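Local coordinates for protein folylpolyglutamate synthase/dihydrofolate synthase (Thermotoga maritima, PDB 1O5Z) that probably catalyses the ATP-dependent addition of glutamate to dihydropteroate and to tetrahydrofolate, forming dihydrofolate and folylpolyglutamates, at residues I372-P377 / E402-A407; S346-I351 / E409-A414. All coordinates share one frame; numbering follows the deposited sequence.

Interaction 1: I372-P377 / E402-A407. With SO4 (sulfate ion), chain E.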
loop_
_atom_site.group_PDB
_atom_site.type_symbol
_atom_site.label_atom_id
_atom_site.label_comp_id
_atom_site.label_asym_id
_atom_site.label_seq_id
_atom_site.Cartn_x
_atom_site.Cartn_y
_atom_site.Cartn_z
ATOM N N ILE A 372 -8.975 22.096 -12.253
ATOM C CA ILE A 372 -9.233 21.404 -13.478
ATOM C C ILE A 372 -9.878 20.066 -13.113
ATOM O O ILE A 372 -9.291 19.273 -12.426
ATOM C CB ILE A 372 -7.928 21.128 -14.220
ATOM C CG1 ILE A 372 -7.166 22.427 -14.479
ATOM C CG2 ILE A 372 -8.221 20.360 -15.505
ATOM C CD1 ILE A 372 -5.766 22.179 -14.994
ATOM N N VAL A 373 -11.101 19.852 -13.585
ATOM C CA VAL A 373 -11.802 18.613 -13.430
ATOM C C VAL A 373 -11.476 17.841 -14.698
ATOM O O VAL A 373 -11.488 18.389 -15.804
ATOM C CB VAL A 373 -13.336 18.831 -13.348
ATOM C CG1 VAL A 373 -14.055 17.515 -13.119
ATOM C CG2 VAL A 373 -13.682 19.836 -12.227
ATOM N N THR A 374 -11.223 16.559 -14.531
ATOM C CA THR A 374 -10.837 15.698 -15.643
ATOM C C THR A 374 -11.596 14.405 -15.558
ATOM O O THR A 374 -12.247 14.150 -14.548
ATOM C CB THR A 374 -9.324 15.475 -15.593
ATOM O OG1 THR A 374 -8.919 14.928 -16.830
ATOM C CG2 THR A 374 -8.900 14.466 -14.538
ATOM N N ARG A 375 -11.580 13.608 -16.610
ATOM C CA ARG A 375 -12.255 12.293 -16.548
ATOM C C ARG A 375 -11.362 11.184 -16.018
ATOM O O ARG A 375 -10.334 10.930 -16.592
ATOM C CB ARG A 375 -12.701 11.834 -17.919
ATOM C CG ARG A 375 -13.678 12.675 -18.545
ATOM C CD ARG A 375 -14.161 12.070 -19.780
ATOM N NE ARG A 375 -14.965 10.898 -19.487
ATOM C CZ ARG A 375 -16.287 10.895 -19.442
ATOM N NH1 ARG A 375 -16.969 12.012 -19.659
ATOM N NH2 ARG A 375 -16.928 9.772 -19.160
ATOM N N VAL A 376 -11.781 10.479 -14.971
ATOM C CA VAL A 376 -11.124 9.235 -14.594
ATOM C C VAL A 376 -11.068 8.264 -15.785
ATOM O O VAL A 376 -12.083 7.968 -16.429
ATOM C CB VAL A 376 -11.812 8.557 -13.428
ATOM C CG1 VAL A 376 -11.088 7.269 -13.078
ATOM C CG2 VAL A 376 -11.864 9.488 -12.209
ATOM N N PRO A 377 -9.854 7.810 -16.092
ATOM C CA PRO A 377 -9.601 6.928 -17.220
ATOM C C PRO A 377 -9.934 5.477 -16.813
ATOM O O PRO A 377 -9.081 4.714 -16.190
ATOM C CB PRO A 377 -8.104 7.127 -17.469
ATOM C CG PRO A 377 -7.548 7.362 -16.143
ATOM C CD PRO A 377 -8.592 8.148 -15.389
ATOM N N GLU A 402 -10.673 17.053 -20.185
ATOM C CA GLU A 402 -11.162 15.696 -20.044
ATOM C C GLU A 402 -10.078 14.615 -20.027
ATOM O O GLU A 402 -10.135 13.691 -19.221
ATOM C CB GLU A 402 -12.228 15.462 -21.092
ATOM C CG GLU A 402 -13.450 16.281 -20.733
ATOM C CD GLU A 402 -14.709 15.687 -21.317
ATOM O OE1 GLU A 402 -14.610 14.591 -21.928
ATOM O OE2 GLU A 402 -15.800 16.303 -21.145
ATOM N N ASP A 403 -9.086 14.750 -20.909
ATOM C CA ASP A 403 -7.913 13.908 -20.888
ATOM C C ASP A 403 -7.016 14.334 -19.761
ATOM O O ASP A 403 -6.489 15.450 -19.800
ATOM C CB ASP A 403 -7.131 14.043 -22.191
ATOM C CG ASP A 403 -5.814 13.278 -22.185
ATOM O OD1 ASP A 403 -5.550 12.429 -21.301
ATOM O OD2 ASP A 403 -4.951 13.472 -23.068
ATOM N N PRO A 404 -6.815 13.462 -18.768
ATOM C CA PRO A 404 -6.044 13.866 -17.580
ATOM C C PRO A 404 -4.571 14.157 -17.861
ATOM O O PRO A 404 -3.929 14.791 -17.066
ATOM C CB PRO A 404 -6.206 12.669 -16.626
ATOM C CG PRO A 404 -6.601 11.526 -17.445
ATOM C CD PRO A 404 -7.366 12.094 -18.622
ATOM N N LEU A 405 -4.027 13.642 -18.957
ATOM C CA LEU A 405 -2.630 13.871 -19.320
ATOM C C LEU A 405 -2.478 15.251 -19.942
ATOM O O LEU A 405 -1.410 15.902 -19.785
ATOM C CB LEU A 405 -2.129 12.815 -20.327
ATOM C CG LEU A 405 -2.362 11.363 -19.904
ATOM C CD1 LEU A 405 -1.881 10.415 -21.007
ATOM C CD2 LEU A 405 -1.756 11.061 -18.594
ATOM N N GLU A 406 -3.532 15.691 -20.652
ATOM C CA GLU A 406 -3.581 17.047 -21.155
ATOM C C GLU A 406 -3.726 17.960 -19.988
ATOM O O GLU A 406 -3.086 18.997 -19.957
ATOM C CB GLU A 406 -4.747 17.262 -22.092
ATOM C CG GLU A 406 -4.784 18.633 -22.735
ATOM C CD GLU A 406 -5.890 18.771 -23.780
ATOM O OE1 GLU A 406 -6.570 17.757 -24.135
ATOM O OE2 GLU A 406 -6.062 19.896 -24.274
ATOM N N ALA A 407 -4.602 17.598 -19.052
ATOM C CA ALA A 407 -4.777 18.368 -17.820
ATOM C C ALA A 407 -3.459 18.592 -17.112
ATOM O O ALA A 407 -3.165 19.721 -16.751
ATOM C CB ALA A 407 -5.753 17.706 -16.892
HETATM S S SO4 E . -20.639 10.791 -18.734
HETATM O O1 SO4 E . -19.591 11.068 -17.745
HETATM O O2 SO4 E . -20.456 11.830 -19.759
HETATM O O3 SO4 E . -21.938 11.066 -18.106
HETATM O O4 SO4 E . -20.516 9.370 -19.128
#
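The backbones meet where strand 370-373 ends: Arg375 N donates to Glu402 O over 3.0 Å at 158°, and the CA atoms of Thr374 and Glu402 come within 4.4 Å. Thr374 turns its hydroxyl anti to the backbone N (chi1 -166°), which sets OG1 3.2 Å from Pro404 CA and lets it hydrogen-bond to Ile401 O. Its CG2 packs on Pro404 CB at 3.9 Å, the side chains crossing nearly at right angles. This belongs to the Rossmann-like C-terminal domain of Mur-type ligases, where helix 404-409 follows strand 399-400; Asp403 is its N-cap, accepting from Leu405 N, and Pro404, lacking an N-H, suits the first turn. The small Ala407 leaves room for Ile372, whose CG2 lies 3.9 Å from Ala407 CB. Arg375 and Glu402 run side by side, Arg375 CD lying 3.3 Å from Glu402 OE1, while NH1 and OE1, 4.2 Å apart, miss a salt bridge. Bent at chi3 (69°), the arginine presents its guanidinium edge to a sulfate, probably from the crystallisation liquor, through three weak bonds. A leucine here would probably leave that ion to Met384 N and Asn385 ND2, and deprive the Glu402 carboxylate of the positive charge beside it.

Interaction 2: S346-I351 / E409-A414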
loop_
_atom_site.group_PDB
_atom_site.type_symbol
_atom_site.label_atom_id
_atom_site.label_comp_id
_atom_site.label_asym_id
_atom_site.label_seq_id
_atom_site.Cartn_x
_atom_site.Cartn_y
_atom_site.Cartn_z
ATOM N N SER A 346 -2.253 24.040 -8.262
ATOM C CA SER A 346 -3.275 23.699 -9.225
ATOM C C SER A 346 -3.759 22.297 -8.852
ATOM O O SER A 346 -3.030 21.537 -8.260
ATOM C CB SER A 346 -2.708 23.705 -10.649
ATOM O OG SER A 346 -2.363 25.004 -11.055
ATOM N N LEU A 347 -5.017 22.006 -9.156
ATOM C CA LEU A 347 -5.678 20.769 -8.816
ATOM C C LEU A 347 -6.145 20.183 -10.104
ATOM O O LEU A 347 -6.841 20.859 -10.860
ATOM C CB LEU A 347 -6.937 21.032 -8.004
ATOM C CG LEU A 347 -7.802 19.836 -7.612
ATOM C CD1 LEU A 347 -7.031 18.773 -6.820
ATOM C CD2 LEU A 347 -8.900 20.402 -6.762
ATOM N N VAL A 348 -5.790 18.920 -10.317
ATOM C CA VAL A 348 -6.392 18.110 -11.347
ATOM C C VAL A 348 -7.150 17.016 -10.602
ATOM O O VAL A 348 -6.543 16.190 -9.917
ATOM C CB VAL A 348 -5.338 17.565 -12.320
ATOM C CG1 VAL A 348 -5.978 16.668 -13.402
ATOM C CG2 VAL A 348 -4.547 18.750 -12.945
ATOM N N ILE A 349 -8.490 17.056 -10.726
ATOM C CA ILE A 349 -9.383 16.165 -9.993
ATOM C C ILE A 349 -10.376 15.362 -10.890
ATOM O O ILE A 349 -10.987 15.882 -11.810
ATOM C CB ILE A 349 -10.055 16.934 -8.815
ATOM C CG1 ILE A 349 -10.723 15.969 -7.818
ATOM C CG2 ILE A 349 -11.010 18.034 -9.306
ATOM C CD1 ILE A 349 -10.847 16.554 -6.462
ATOM N N GLY A 350 -10.419 14.053 -10.665
ATOM C CA GLY A 350 -11.394 13.187 -11.314
ATOM C C GLY A 350 -11.917 12.265 -10.239
ATOM O O GLY A 350 -11.145 11.668 -9.511
ATOM N N ILE A 351 -13.217 12.183 -10.098
ATOM C CA ILE A 351 -13.795 11.323 -9.109
ATOM C C ILE A 351 -14.857 10.516 -9.794
ATOM O O ILE A 351 -15.596 11.062 -10.596
ATOM C CB ILE A 351 -14.457 12.133 -7.954
ATOM C CG1 ILE A 351 -13.565 13.269 -7.472
ATOM C CG2 ILE A 351 -14.822 11.208 -6.763
ATOM C CD1 ILE A 351 -14.266 14.188 -6.570
ATOM N N GLU A 409 -0.434 18.268 -18.376
ATOM C CA GLU A 409 0.452 18.963 -19.305
ATOM C C GLU A 409 0.230 20.476 -19.262
ATOM O O GLU A 409 1.161 21.250 -19.488
ATOM C CB GLU A 409 0.306 18.366 -20.725
ATOM C CG GLU A 409 1.224 18.952 -21.786
ATOM C CD GLU A 409 0.768 20.335 -22.240
ATOM O OE1 GLU A 409 1.592 21.102 -22.802
ATOM O OE2 GLU A 409 -0.416 20.661 -22.020
ATOM N N SER A 410 -0.990 20.877 -18.910
ATOM C CA SER A 410 -1.459 22.247 -18.973
ATOM C C SER A 410 -1.087 23.135 -17.791
ATOM O O SER A 410 -1.223 24.361 -17.858
ATOM C CB SER A 410 -2.970 22.205 -19.145
ATOM O OG SER A 410 -3.194 21.649 -20.446
ATOM N N THR A 411 -0.624 22.523 -16.710
ATOM C CA THR A 411 -0.251 23.290 -15.534
ATOM C C THR A 411 1.210 23.732 -15.556
ATOM O O THR A 411 2.062 23.121 -16.196
ATOM C CB THR A 411 -0.559 22.507 -14.274
ATOM O OG1 THR A 411 0.039 21.208 -14.325
ATOM C CG2 THR A 411 -2.042 22.185 -14.197
ATOM N N GLU A 412 1.439 24.840 -14.865
ATOM C CA GLU A 412 2.746 25.406 -14.576
ATOM C C GLU A 412 3.075 25.212 -13.092
ATOM O O GLU A 412 4.238 24.950 -12.729
ATOM C CB GLU A 412 2.726 26.909 -14.844
ATOM C CG GLU A 412 2.073 27.305 -16.153
ATOM C CD GLU A 412 2.986 27.092 -17.353
ATOM O OE1 GLU A 412 3.596 26.003 -17.486
ATOM O OE2 GLU A 412 3.094 28.029 -18.177
ATOM N N ARG A 413 2.042 25.371 -12.250
ATOM C CA ARG A 413 2.168 25.316 -10.821
ATOM C C ARG A 413 2.348 23.910 -10.369
ATOM O O ARG A 413 1.997 22.979 -11.068
ATOM C CB ARG A 413 0.917 25.862 -10.147
ATOM C CG ARG A 413 0.637 27.333 -10.394
ATOM C CD ARG A 413 -0.806 27.692 -9.990
ATOM N NE ARG A 413 -1.177 29.082 -10.190
ATOM C CZ ARG A 413 -2.010 29.541 -11.129
ATOM N NH1 ARG A 413 -2.595 28.751 -12.017
ATOM N NH2 ARG A 413 -2.267 30.838 -11.178
ATOM N N ALA A 414 2.910 23.766 -9.180
ATOM C CA ALA A 414 2.844 22.514 -8.470
ATOM C C ALA A 414 1.375 21.969 -8.489
ATOM O O ALA A 414 0.422 22.674 -8.100
ATOM C CB ALA A 414 3.381 22.698 -7.043
#
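Ser346, at the start of strand 345-349, meets the loop that carries the chain from helix 404-409 into strand 414-418, so this is a mostly buried contact between a central strand and the entry to its neighbour. One backbone hydrogen bond crosses it: Ser346 N donates to Ala414 O over 3.0 Å, nearly straight at 165°. Ser346 is also backbone-bonded to Val416, so it bridges two residues of the adjacent strand two apart, as expected of parallel pairing.

Side chains pack beside this bond. Thr411 points its methyl inward, CG2 touching Ser346 CB at 3.9 Å and reaching Val348 CG2 more loosely at 4.4 Å. A threonine suits this place because its two branches do different work. With chi1 at 53°, OG1 sits between the backbone N and the carbonyl carbon, where it is hydrogen-bonded to Thr415 OG1, Lys316 NZ and Ile408 O, leaving the methyl for the apolar side.

Arg413 covers the serine hydroxyl with its aliphatic stem: Ser346 OG lies 3.3 Å from Arg413 CD and 3.5 Å from Arg413 CB. The extended chain carries the guanidinium past the hydroxyl, with Ser346 OG near the guanidinium plane at its edge but 3.9 Å from Arg413 NH1. A small residue suits the place under the arginine stem, though its buried hydroxyl finds no polar partner in the model. The Arg413 side chain also touches Glu369 and Arg370. Parallel strands joined through a helix, with the returning chain paired beside an earlier strand, are typical of the Rossmann-like sheet in the C-terminal domain of the Mur ligase superfamily.

Both contacts belong to the C-terminal glutamate ligase domain, with their centres about 9 Å apart, and they share its six-stranded mixed sheet. Along the chain the order is 346-351, 372-377, 402-407, 409-414, so interaction 2 spans interaction 1. Strands 345-349 and 370-373 are parallel neighbours, probably hydrogen-bonded through Ile372 N to Leu347 O and Thr374 N to Ile349 O. Ala407 CB also packs on Val348 CG1, setting helix 404-409 against the sheet. This helix links the two contacts: interaction 1 places its first turn beside the end of strand 370-373, and interaction 2 receives the chain beyond it, completing the crossover from strand 399-400 to strand 414-418.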